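Local coordinates for protein phosphodiesterase (Trypanosoma brucei brucei, PDB 5H2Q) that is a helical metalloprotein of the cyclic nucleotide phosphodiesterase family, with zinc and magnesium ions and the ligand LLI bound, at residues 204-218 / 301-314. Sequence-based numbering, arbitrary orientation.
Sequences MARHSEFLEKYLELM and VAAPFFQKIVDACL. With LLI ((4~{a}~{S},8~{a}~{R})-2-cycloheptyl-4-[4-methoxy-3-[2-(2-oxidanylideneimidazolidin-1-yl)ethoxy]phenyl]-4~{a},5,8,8~{a}-tetrahydrophthalazin-1-one), chain E.
L211 and F305 meet where helices 207-217 and 301-312 run nearly parallel, their axes 10.4 Å apart at closest approach and crossing at 16°. This is side-by-side helix packing within the all-helical phosphodiesterase fold. CG of L211 lies opposite its backbone N (chi1 175°), turned to the other helix. Its CD1 touches both F305 CD1 and I309 CG2, 3.6 Å from the latter. At the pocket end, V301 is shared. Its CG1 touches M204 CE and lies over one face of the H207 ring in a CH-pi contact. Its CG2 faces the cycloheptyl ring of LLI, 3.9 Å from C26. M204 CG packs 3.4 Å from O20 of LLI. The H207 ring is held at both nitrogens: ND1 is hydrogen-bonded to K239 NZ, and NE2 to a water that donates to V301 O. H207 and F305 form an oblique aromatic pair, planes at 43°. The extended K308 chain passes L215 CD1, and its NZ forms a salt bridge with E212 OE1, in which the hydrogen bond is weak. Further along, L215 CD2 packs on A312 CB. At the far end, the Y214 hydroxyl sits against C313 and L314, with OH 3.6 Å from C313 CB.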
ATOM      1  N   MET A 204      -9.938   3.749   4.831  1.00 16.56           N
ATOM      2  CA  MET A 204      -9.665   4.669   5.961  1.00 16.00           C
ATOM      3  C   MET A 204     -10.914   5.053   6.784  1.00 20.23           C
ATOM      4  O   MET A 204     -10.762   5.505   7.927  1.00 18.66           O
ATOM      5  CB  MET A 204      -8.903   5.912   5.535  1.00 17.75           C
ATOM      6  CG  MET A 204      -7.460   5.666   5.191  1.00 20.07           C
ATOM      7  SD  MET A 204      -6.503   4.996   6.582  1.00 21.97           S
ATOM      8  CE  MET A 204      -6.355   6.409   7.646  1.00 18.57           C
ATOM      9  N   ALA A 205     -12.129   4.822   6.238  1.00 17.82           N
ATOM     10  CA  ALA A 205     -13.367   5.041   6.986  1.00 19.42           C
ATOM     11  C   ALA A 205     -13.385   4.036   8.158  1.00 23.50           C
ATOM     12  O   ALA A 205     -14.021   4.299   9.176  1.00 22.68           O
ATOM     13  CB  ALA A 205     -14.579   4.841   6.092  1.00 20.47           C
ATOM     14  N   ARG A 206     -12.621   2.906   8.037  1.00 21.06           N
ATOM     15  CA  ARG A 206     -12.521   1.871   9.074  1.00 21.11           C
ATOM     16  C   ARG A 206     -11.203   1.956   9.857  1.00 21.85           C
ATOM     17  O   ARG A 206     -10.860   1.005  10.568  1.00 22.94           O
ATOM     18  CB  ARG A 206     -12.708   0.469   8.459  1.00 22.34           C
ATOM     19  CG  ARG A 206     -14.018   0.274   7.670  1.00 21.67           C
ATOM     20  CD  ARG A 206     -14.168  -1.119   7.085  1.00 25.11           C
ATOM     21  NE  ARG A 206     -14.329  -2.132   8.130  1.00 27.46           N
ATOM     22  CZ  ARG A 206     -14.244  -3.441   7.938  1.00 34.66           C
ATOM     23  NH1 ARG A 206     -14.015  -3.928   6.725  1.00 25.54           N
ATOM     24  NH2 ARG A 206     -14.369  -4.277   8.960  1.00 27.44           N
ATOM     25  N   HIS A 207     -10.438   3.054   9.705  1.00 18.05           N
ATOM     26  CA  HIS A 207      -9.139   3.203  10.360  1.00 18.57           C
ATOM     27  C   HIS A 207      -9.158   2.901  11.862  1.00 24.49           C
ATOM     28  O   HIS A 207      -8.394   2.053  12.335  1.00 23.58           O
ATOM     29  CB  HIS A 207      -8.547   4.580  10.088  1.00 18.86           C
ATOM     30  CG  HIS A 207      -7.308   4.876  10.863  1.00 22.29           C
ATOM     31  ND1 HIS A 207      -6.066   4.360  10.477  1.00 23.70           N
ATOM     32  CD2 HIS A 207      -7.146   5.607  11.994  1.00 23.25           C
ATOM     33  CE1 HIS A 207      -5.197   4.835  11.359  1.00 23.84           C
ATOM     34  NE2 HIS A 207      -5.808   5.576  12.299  1.00 23.71           N
ATOM     35  N   SER A 208      -9.985   3.650  12.622  1.00 21.91           N
ATOM     36  CA  SER A 208     -10.065   3.465  14.083  1.00 22.19           C
ATOM     37  C   SER A 208     -10.601   2.084  14.477  1.00 26.00           C
ATOM     38  O   SER A 208     -10.201   1.540  15.513  1.00 26.62           O
ATOM     39  CB  SER A 208     -10.910   4.575  14.708  1.00 27.26           C
ATOM     40  OG  SER A 208     -12.251   4.492  14.249  1.00 37.88           O
ATOM     41  N   GLU A 209     -11.491   1.516  13.653  1.00 21.74           N
ATOM     42  CA  GLU A 209     -12.057   0.188  13.863  1.00 20.85           C
ATOM     43  C   GLU A 209     -10.909  -0.856  13.861  1.00 25.87           C
ATOM     44  O   GLU A 209     -10.697  -1.525  14.876  1.00 24.61           O
ATOM     45  CB  GLU A 209     -13.094  -0.119  12.791  1.00 22.22           C
ATOM     46  CG  GLU A 209     -13.780  -1.451  12.961  1.00 26.89           C
ATOM     47  CD  GLU A 209     -14.508  -1.936  11.727  1.00 41.91           C
ATOM     48  OE1 GLU A 209     -14.941  -1.095  10.905  1.00 32.87           O
ATOM     49  OE2 GLU A 209     -14.692  -3.167  11.615  1.00 31.83           O
ATOM     50  N   PHE A 210     -10.134  -0.942  12.751  1.00 20.11           N
ATOM     51  CA  PHE A 210      -9.000  -1.878  12.709  1.00 19.62           C
ATOM     52  C   PHE A 210      -7.944  -1.621  13.757  1.00 26.25           C
ATOM     53  O   PHE A 210      -7.458  -2.591  14.349  1.00 26.51           O
ATOM     54  CB  PHE A 210      -8.369  -1.917  11.321  1.00 19.87           C
ATOM     55  CG  PHE A 210      -9.224  -2.728  10.398  1.00 20.35           C
ATOM     56  CD1 PHE A 210      -9.097  -4.115  10.343  1.00 20.91           C
ATOM     57  CD2 PHE A 210     -10.155  -2.112   9.569  1.00 20.39           C
ATOM     58  CE1 PHE A 210      -9.898  -4.872   9.480  1.00 21.21           C
ATOM     59  CE2 PHE A 210     -10.942  -2.867   8.697  1.00 22.02           C
ATOM     60  CZ  PHE A 210     -10.816  -4.243   8.664  1.00 19.40           C
ATOM     61  N   LEU A 211      -7.567  -0.333  13.976  1.00 22.92           N
ATOM     62  CA  LEU A 211      -6.562   0.055  14.965  1.00 24.30           C
ATOM     63  C   LEU A 211      -6.966  -0.368  16.384  1.00 29.67           C
ATOM     64  O   LEU A 211      -6.177  -1.015  17.060  1.00 28.17           O
ATOM     65  CB  LEU A 211      -6.205   1.564  14.921  1.00 24.02           C
ATOM     66  CG  LEU A 211      -5.225   2.070  16.029  1.00 28.19           C
ATOM     67  CD1 LEU A 211      -3.873   1.341  15.966  1.00 28.21           C
ATOM     68  CD2 LEU A 211      -5.018   3.567  15.965  1.00 32.39           C
ATOM     69  N   GLU A 212      -8.174  -0.008  16.823  1.00 28.13           N
ATOM     70  CA  GLU A 212      -8.594  -0.353  18.182  1.00 28.81           C
ATOM     71  C   GLU A 212      -8.847  -1.866  18.349  1.00 35.19           C
ATOM     72  O   GLU A 212      -8.527  -2.398  19.418  1.00 33.88           O
ATOM     73  CB  GLU A 212      -9.768   0.523  18.666  1.00 29.85           C
ATOM     74  CG  GLU A 212      -9.405   2.008  18.790  1.00 35.74           C
ATOM     75  CD  GLU A 212      -8.242   2.449  19.666  1.00 48.85           C
ATOM     76  OE1 GLU A 212      -7.611   3.477  19.328  1.00 51.33           O
ATOM     77  OE2 GLU A 212      -7.964   1.788  20.692  1.00 40.46           O
ATOM     78  N   LYS A 213      -9.310  -2.572  17.280  1.00 33.05           N
ATOM     79  CA  LYS A 213      -9.503  -4.026  17.315  1.00 33.26           C
ATOM     80  C   LYS A 213      -8.159  -4.745  17.533  1.00 37.39           C
ATOM     81  O   LYS A 213      -8.097  -5.726  18.283  1.00 38.88           O
ATOM     82  CB  LYS A 213     -10.209  -4.551  16.054  1.00 35.81           C
ATOM     83  CG  LYS A 213     -10.699  -5.990  16.201  1.00 44.56           C
ATOM     84  CD  LYS A 213     -11.319  -6.576  14.939  1.00 50.43           C
ATOM     85  CE  LYS A 213     -11.538  -8.064  15.124  1.00 55.09           C
ATOM     86  NZ  LYS A 213     -12.111  -8.713  13.917  1.00 60.29           N
ATOM     87  N   TYR A 214      -7.084  -4.226  16.924  1.00 30.12           N
ATOM     88  CA  TYR A 214      -5.745  -4.782  17.068  1.00 28.23           C
ATOM     89  C   TYR A 214      -5.232  -4.538  18.483  1.00 32.93           C
ATOM     90  O   TYR A 214      -4.776  -5.480  19.131  1.00 31.52           O
ATOM     91  CB  TYR A 214      -4.792  -4.165  16.026  1.00 27.39           C
ATOM     92  CG  TYR A 214      -3.327  -4.492  16.218  1.00 26.38           C
ATOM     93  CD1 TYR A 214      -2.817  -5.743  15.867  1.00 26.72           C
ATOM     94  CD2 TYR A 214      -2.431  -3.527  16.668  1.00 25.61           C
ATOM     95  CE1 TYR A 214      -1.464  -6.041  16.023  1.00 22.93           C
ATOM     96  CE2 TYR A 214      -1.081  -3.822  16.855  1.00 26.10           C
ATOM     97  CZ  TYR A 214      -0.597  -5.076  16.509  1.00 26.10           C
ATOM     98  OH  TYR A 214       0.742  -5.358  16.665  1.00 27.30           O
ATOM     99  N   LEU A 215      -5.325  -3.275  18.962  1.00 30.24           N
ATOM    100  CA  LEU A 215      -4.863  -2.871  20.290  1.00 30.82           C
ATOM    101  C   LEU A 215      -5.545  -3.630  21.422  1.00 37.27           C
ATOM    102  O   LEU A 215      -4.887  -3.903  22.426  1.00 38.11           O
ATOM    103  CB  LEU A 215      -4.974  -1.345  20.494  1.00 30.66           C
ATOM    104  CG  LEU A 215      -4.140  -0.442  19.578  1.00 35.27           C
ATOM    105  CD1 LEU A 215      -4.565   1.008  19.719  1.00 35.08           C
ATOM    106  CD2 LEU A 215      -2.641  -0.583  19.829  1.00 38.88           C
ATOM    107  N   GLU A 216      -6.827  -4.003  21.256  1.00 36.30           N
ATOM    108  CA  GLU A 216      -7.537  -4.772  22.276  1.00 37.59           C
ATOM    109  C   GLU A 216      -7.118  -6.225  22.293  1.00 42.43           C
ATOM    110  O   GLU A 216      -6.984  -6.803  23.379  1.00 41.70           O
ATOM    111  CB  GLU A 216      -9.060  -4.627  22.188  1.00 39.39           C
ATOM    112  CG  GLU A 216      -9.629  -3.873  23.381  1.00 53.00           C
ATOM    113  CD  GLU A 216      -9.737  -4.636  24.687  1.00 79.53           C
ATOM    114  OE1 GLU A 216      -8.726  -4.716  25.423  1.00 79.13           O
ATOM    115  OE2 GLU A 216     -10.853  -5.106  25.003  1.00 74.53           O
ATOM    116  N   LEU A 217      -6.872  -6.818  21.105  1.00 38.75           N
ATOM    117  CA  LEU A 217      -6.400  -8.208  21.048  1.00 38.65           C
ATOM    118  C   LEU A 217      -5.007  -8.286  21.658  1.00 42.33           C
ATOM    119  O   LEU A 217      -4.674  -9.308  22.258  1.00 42.00           O
ATOM    120  CB  LEU A 217      -6.421  -8.810  19.624  1.00 38.53           C
ATOM    121  CG  LEU A 217      -7.791  -9.029  18.965  1.00 43.51           C
ATOM    122  CD1 LEU A 217      -7.626  -9.506  17.539  1.00 43.92           C
ATOM    123  CD2 LEU A 217      -8.664 -10.029  19.738  1.00 46.08           C
ATOM    124  N   MET A 218      -4.241  -7.169  21.604  1.00 39.52           N
ATOM    125  CA  MET A 218      -2.889  -7.100  22.163  1.00 40.22           C
ATOM    126  C   MET A 218      -2.817  -6.697  23.634  1.00 48.51           C
ATOM    127  O   MET A 218      -1.710  -6.606  24.174  1.00 47.72           O
ATOM    128  CB  MET A 218      -1.973  -6.220  21.318  1.00 42.15           C
ATOM    129  CG  MET A 218      -0.793  -7.005  20.792  1.00 45.13           C
ATOM    130  SD  MET A 218      -0.970  -7.676  19.112  1.00 48.48           S
ATOM    131  CE  MET A 218      -2.475  -8.639  19.186  1.00 45.17           C
ATOM    132  N   VAL A 301      -4.079  11.248  12.564  1.00 25.17           N
ATOM    133  CA  VAL A 301      -4.047   9.909  11.971  1.00 25.19           C
ATOM    134  C   VAL A 301      -2.718   9.147  12.249  1.00 27.15           C
ATOM    135  O   VAL A 301      -2.728   8.192  13.022  1.00 25.62           O
ATOM    136  CB  VAL A 301      -4.420   9.890  10.454  1.00 29.38           C
ATOM    137  CG1 VAL A 301      -4.430   8.466   9.907  1.00 28.70           C
ATOM    138  CG2 VAL A 301      -5.774  10.552  10.206  1.00 29.65           C
ATOM    139  N   ALA A 302      -1.622   9.543  11.579  1.00 24.08           N
ATOM    140  CA  ALA A 302      -0.338   8.828  11.548  1.00 23.34           C
ATOM    141  C   ALA A 302       0.376   8.681  12.889  1.00 26.27           C
ATOM    142  O   ALA A 302       0.692   7.547  13.277  1.00 24.41           O
ATOM    143  CB  ALA A 302       0.590   9.460  10.529  1.00 24.06           C
ATOM    144  N   ALA A 303       0.636   9.795  13.599  1.00 23.02           N
ATOM    145  CA  ALA A 303       1.331   9.744  14.886  1.00 22.74           C
ATOM    146  C   ALA A 303       0.624   8.852  15.922  1.00 26.75           C
ATOM    147  O   ALA A 303       1.300   7.924  16.398  1.00 26.94           O
ATOM    148  CB  ALA A 303       1.609  11.145  15.431  1.00 22.88           C
ATOM    149  N   PRO A 304      -0.708   8.972  16.213  1.00 24.23           N
ATOM    150  CA  PRO A 304      -1.325   8.039  17.172  1.00 23.46           C
ATOM    151  C   PRO A 304      -1.256   6.589  16.700  1.00 26.13           C
ATOM    152  O   PRO A 304      -0.963   5.716  17.499  1.00 25.02           O
ATOM    153  CB  PRO A 304      -2.786   8.528  17.274  1.00 25.22           C
ATOM    154  CG  PRO A 304      -2.740   9.937  16.811  1.00 30.49           C
ATOM    155  CD  PRO A 304      -1.692   9.980  15.760  1.00 26.25           C
ATOM    156  N   PHE A 305      -1.473   6.338  15.391  1.00 21.27           N
ATOM    157  CA  PHE A 305      -1.413   4.975  14.857  1.00 19.66           C
ATOM    158  C   PHE A 305      -0.042   4.303  15.136  1.00 22.77           C
ATOM    159  O   PHE A 305      -0.018   3.208  15.698  1.00 22.90           O
ATOM    160  CB  PHE A 305      -1.741   4.970  13.350  1.00 20.30           C
ATOM    161  CG  PHE A 305      -1.588   3.624  12.685  1.00 19.73           C
ATOM    162  CD1 PHE A 305      -2.605   2.684  12.739  1.00 20.40           C
ATOM    163  CD2 PHE A 305      -0.404   3.283  12.037  1.00 22.10           C
ATOM    164  CE1 PHE A 305      -2.470   1.441  12.106  1.00 21.07           C
ATOM    165  CE2 PHE A 305      -0.265   2.040  11.404  1.00 22.94           C
ATOM    166  CZ  PHE A 305      -1.300   1.133  11.440  1.00 20.57           C
ATOM    167  N   PHE A 306       1.066   4.941  14.730  1.00 18.69           N
ATOM    168  CA  PHE A 306       2.395   4.334  14.884  1.00 18.56           C
ATOM    169  C   PHE A 306       2.824   4.263  16.340  1.00 25.71           C
ATOM    170  O   PHE A 306       3.338   3.233  16.761  1.00 24.25           O
ATOM    171  CB  PHE A 306       3.447   5.037  14.045  1.00 18.34           C
ATOM    172  CG  PHE A 306       3.348   4.718  12.564  1.00 19.03           C
ATOM    173  CD1 PHE A 306       3.838   3.515  12.060  1.00 22.13           C
ATOM    174  CD2 PHE A 306       2.827   5.645  11.672  1.00 21.85           C
ATOM    175  CE1 PHE A 306       3.778   3.236  10.684  1.00 23.60           C
ATOM    176  CE2 PHE A 306       2.757   5.361  10.297  1.00 23.51           C
ATOM    177  CZ  PHE A 306       3.262   4.172   9.812  1.00 20.88           C
ATOM    178  N   GLN A 307       2.577   5.333  17.122  1.00 24.74           N
ATOM    179  CA  GLN A 307       2.927   5.309  18.546  1.00 24.95           C
ATOM    180  C   GLN A 307       2.255   4.134  19.266  1.00 27.44           C
ATOM    181  O   GLN A 307       2.936   3.420  20.001  1.00 28.57           O
ATOM    182  CB  GLN A 307       2.570   6.668  19.220  1.00 26.30           C
ATOM    183  CG  GLN A 307       3.000   6.799  20.692  1.00 28.82           C
ATOM    184  CD  GLN A 307       4.492   6.973  20.837  1.00 59.41           C
ATOM    185  OE1 GLN A 307       5.047   8.053  20.602  1.00 55.46           O
ATOM    186  NE2 GLN A 307       5.177   5.903  21.216  1.00 59.39           N
ATOM    187  N   LYS A 308       0.942   3.924  19.035  1.00 22.99           N
ATOM    188  CA  LYS A 308       0.120   2.893  19.674  1.00 22.87           C
ATOM    189  C   LYS A 308       0.535   1.473  19.265  1.00 28.25           C
ATOM    190  O   LYS A 308       0.561   0.575  20.117  1.00 26.57           O
ATOM    191  CB  LYS A 308      -1.374   3.107  19.404  1.00 25.66           C
ATOM    192  CG  LYS A 308      -1.991   4.313  20.135  1.00 24.78           C
ATOM    193  CD  LYS A 308      -3.416   4.574  19.621  1.00 29.35           C
ATOM    194  CE  LYS A 308      -4.118   5.714  20.327  1.00 40.60           C
ATOM    195  NZ  LYS A 308      -5.473   5.957  19.749  1.00 44.20           N
ATOM    196  N   ILE A 309       0.812   1.258  17.958  1.00 23.37           N
ATOM    197  CA  ILE A 309       1.185  -0.085  17.519  1.00 22.47           C
ATOM    198  C   ILE A 309       2.603  -0.442  17.994  1.00 26.65           C
ATOM    199  O   ILE A 309       2.809  -1.602  18.363  1.00 26.90           O
ATOM    200  CB  ILE A 309       0.939  -0.369  16.004  1.00 24.23           C
ATOM    201  CG1 ILE A 309       1.951   0.382  15.113  1.00 23.57           C
ATOM    202  CG2 ILE A 309      -0.533  -0.086  15.631  1.00 23.47           C
ATOM    203  CD1 ILE A 309       1.810   0.123  13.566  1.00 24.43           C
ATOM    204  N   VAL A 310       3.535   0.545  18.033  1.00 24.06           N
ATOM    205  CA  VAL A 310       4.920   0.394  18.508  1.00 24.13           C
ATOM    206  C   VAL A 310       4.892   0.052  20.008  1.00 30.83           C
ATOM    207  O   VAL A 310       5.467  -0.955  20.409  1.00 28.33           O
ATOM    208  CB  VAL A 310       5.859   1.598  18.184  1.00 27.74           C
ATOM    209  CG1 VAL A 310       7.189   1.488  18.928  1.00 27.28           C
ATOM    210  CG2 VAL A 310       6.112   1.725  16.680  1.00 27.67           C
ATOM    211  N   ASP A 311       4.151   0.848  20.813  1.00 28.34           N
ATOM    212  CA  ASP A 311       4.033   0.635  22.256  1.00 28.53           C
ATOM    213  C   ASP A 311       3.341  -0.677  22.641  1.00 33.29           C
ATOM    214  O   ASP A 311       3.748  -1.279  23.635  1.00 34.30           O
ATOM    215  CB  ASP A 311       3.349   1.840  22.946  1.00 29.91           C
ATOM    216  CG  ASP A 311       4.102   3.160  22.843  1.00 39.08           C
ATOM    217  OD1 ASP A 311       5.257   3.153  22.373  1.00 39.64           O
ATOM    218  OD2 ASP A 311       3.518   4.207  23.199  1.00 44.66           O
ATOM    219  N   ALA A 312       2.328  -1.135  21.878  1.00 27.99           N
ATOM    220  CA  ALA A 312       1.628  -2.374  22.227  1.00 27.74           C
ATOM    221  C   ALA A 312       2.370  -3.665  21.869  1.00 33.04           C
ATOM    222  O   ALA A 312       2.132  -4.698  22.508  1.00 31.42           O
ATOM    223  CB  ALA A 312       0.243  -2.401  21.607  1.00 28.37           C
ATOM    224  N   CYS A 313       3.207  -3.634  20.809  1.00 29.73           N
ATOM    225  CA  CYS A 313       3.817  -4.868  20.318  1.00 29.30           C
ATOM    226  C   CYS A 313       4.996  -4.673  19.381  1.00 31.25           C
ATOM    227  O   CYS A 313       5.928  -5.462  19.453  1.00 30.01           O
ATOM    228  CB  CYS A 313       2.732  -5.725  19.662  1.00 29.93           C
ATOM    229  SG  CYS A 313       3.294  -7.338  19.059  1.00 33.83           S
ATOM    230  N   LEU A 314       4.957  -3.673  18.480  1.00 27.29           N
ATOM    231  CA  LEU A 314       5.970  -3.512  17.423  1.00 25.86           C
ATOM    232  C   LEU A 314       7.148  -2.606  17.771  1.00 28.35           C
ATOM    233  O   LEU A 314       7.464  -1.678  17.025  1.00 27.57           O
ATOM    234  CB  LEU A 314       5.276  -3.058  16.112  1.00 25.79           C
ATOM    235  CG  LEU A 314       4.081  -3.911  15.663  1.00 29.72           C
ATOM    236  CD1 LEU A 314       3.534  -3.435  14.324  1.00 30.09           C
ATOM    237  CD2 LEU A 314       4.442  -5.404  15.564  1.00 31.87           C
TER
HETATM  238  C2  LLI E1003      -2.110  12.228   3.102  1.00 22.93           C
HETATM  239  C3  LLI E1003      -0.910  11.708   2.572  1.00 22.14           C
HETATM  240  O1  LLI E1003      -2.086  13.553   3.467  1.00 24.26           O
HETATM  241  C12 LLI E1003      -4.481   7.905   2.069  1.00 18.07           C
HETATM  242  C14 LLI E1003      -5.888   7.717   1.445  1.00 19.07           C
HETATM  243  C15 LLI E1003      -7.022   8.104   2.389  1.00 17.95           C
HETATM  244  C16 LLI E1003      -4.261   6.920   3.228  1.00 19.58           C
HETATM  245  C17 LLI E1003      -4.744   5.526   2.910  1.00 16.12           C
HETATM  246  C18 LLI E1003      -6.055   6.280   0.926  1.00 20.02           C
HETATM  247  C19 LLI E1003      -5.634   5.259   1.954  1.00 16.46           C
HETATM  248  C21 LLI E1003      -7.639   9.738   4.185  1.00 22.22           C
HETATM  249  C22 LLI E1003      -7.961  11.235   3.800  1.00 22.33           C
HETATM  250  C23 LLI E1003      -7.082   9.573   5.633  1.00 25.16           C
HETATM  251  C24 LLI E1003      -8.979  11.991   4.656  1.00 29.71           C
HETATM  252  C25 LLI E1003      -7.907  10.084   6.813  1.00 27.84           C
HETATM  253  C26 LLI E1003      -7.866  11.601   7.032  1.00 30.61           C
HETATM  254  C27 LLI E1003      -8.460  12.551   5.980  1.00 30.96           C
HETATM  255  C28 LLI E1003      -3.280  14.117   4.030  1.00 26.19           C
HETATM  256  C29 LLI E1003      -3.015  15.580   4.237  1.00 25.86           C
HETATM  257  C4  LLI E1003      -3.253  11.441   3.117  1.00 19.79           C
HETATM  258  C5  LLI E1003      -0.888  10.419   2.050  1.00 21.80           C
HETATM  259  C6  LLI E1003      -3.228  10.148   2.597  1.00 22.09           C
HETATM  260  C7  LLI E1003      -2.042   9.652   2.062  1.00 22.02           C
HETATM  261  O8  LLI E1003       0.174  12.543   2.634  1.00 21.57           O
HETATM  262  C9  LLI E1003       1.350  12.167   1.908  1.00 20.93           C
HETATM  263  C10 LLI E1003      -4.459   9.323   2.613  1.00 22.02           C
HETATM  264  N11 LLI E1003      -5.527   9.911   3.126  1.00 22.66           N
HETATM  265  N13 LLI E1003      -6.701   9.206   3.178  1.00 22.71           N
HETATM  266  O20 LLI E1003      -8.080   7.498   2.448  1.00 22.82           O
HETATM  267  N30 LLI E1003      -3.139  16.370   3.001  1.00 28.05           N
HETATM  268  C31 LLI E1003      -4.231  16.172   2.044  1.00 30.15           C
HETATM  269  C32 LLI E1003      -2.104  17.059   2.428  1.00 30.75           C
HETATM  270  C33 LLI E1003      -3.894  17.170   0.943  1.00 30.85           C
HETATM  271  N34 LLI E1003      -2.514  17.522   1.238  1.00 32.77           N
HETATM  272  O35 LLI E1003      -1.014  17.252   2.949  1.00 32.39           O
HETATM  273  O   HOH W   1      -4.618   6.862  14.454  1.00 25.22           O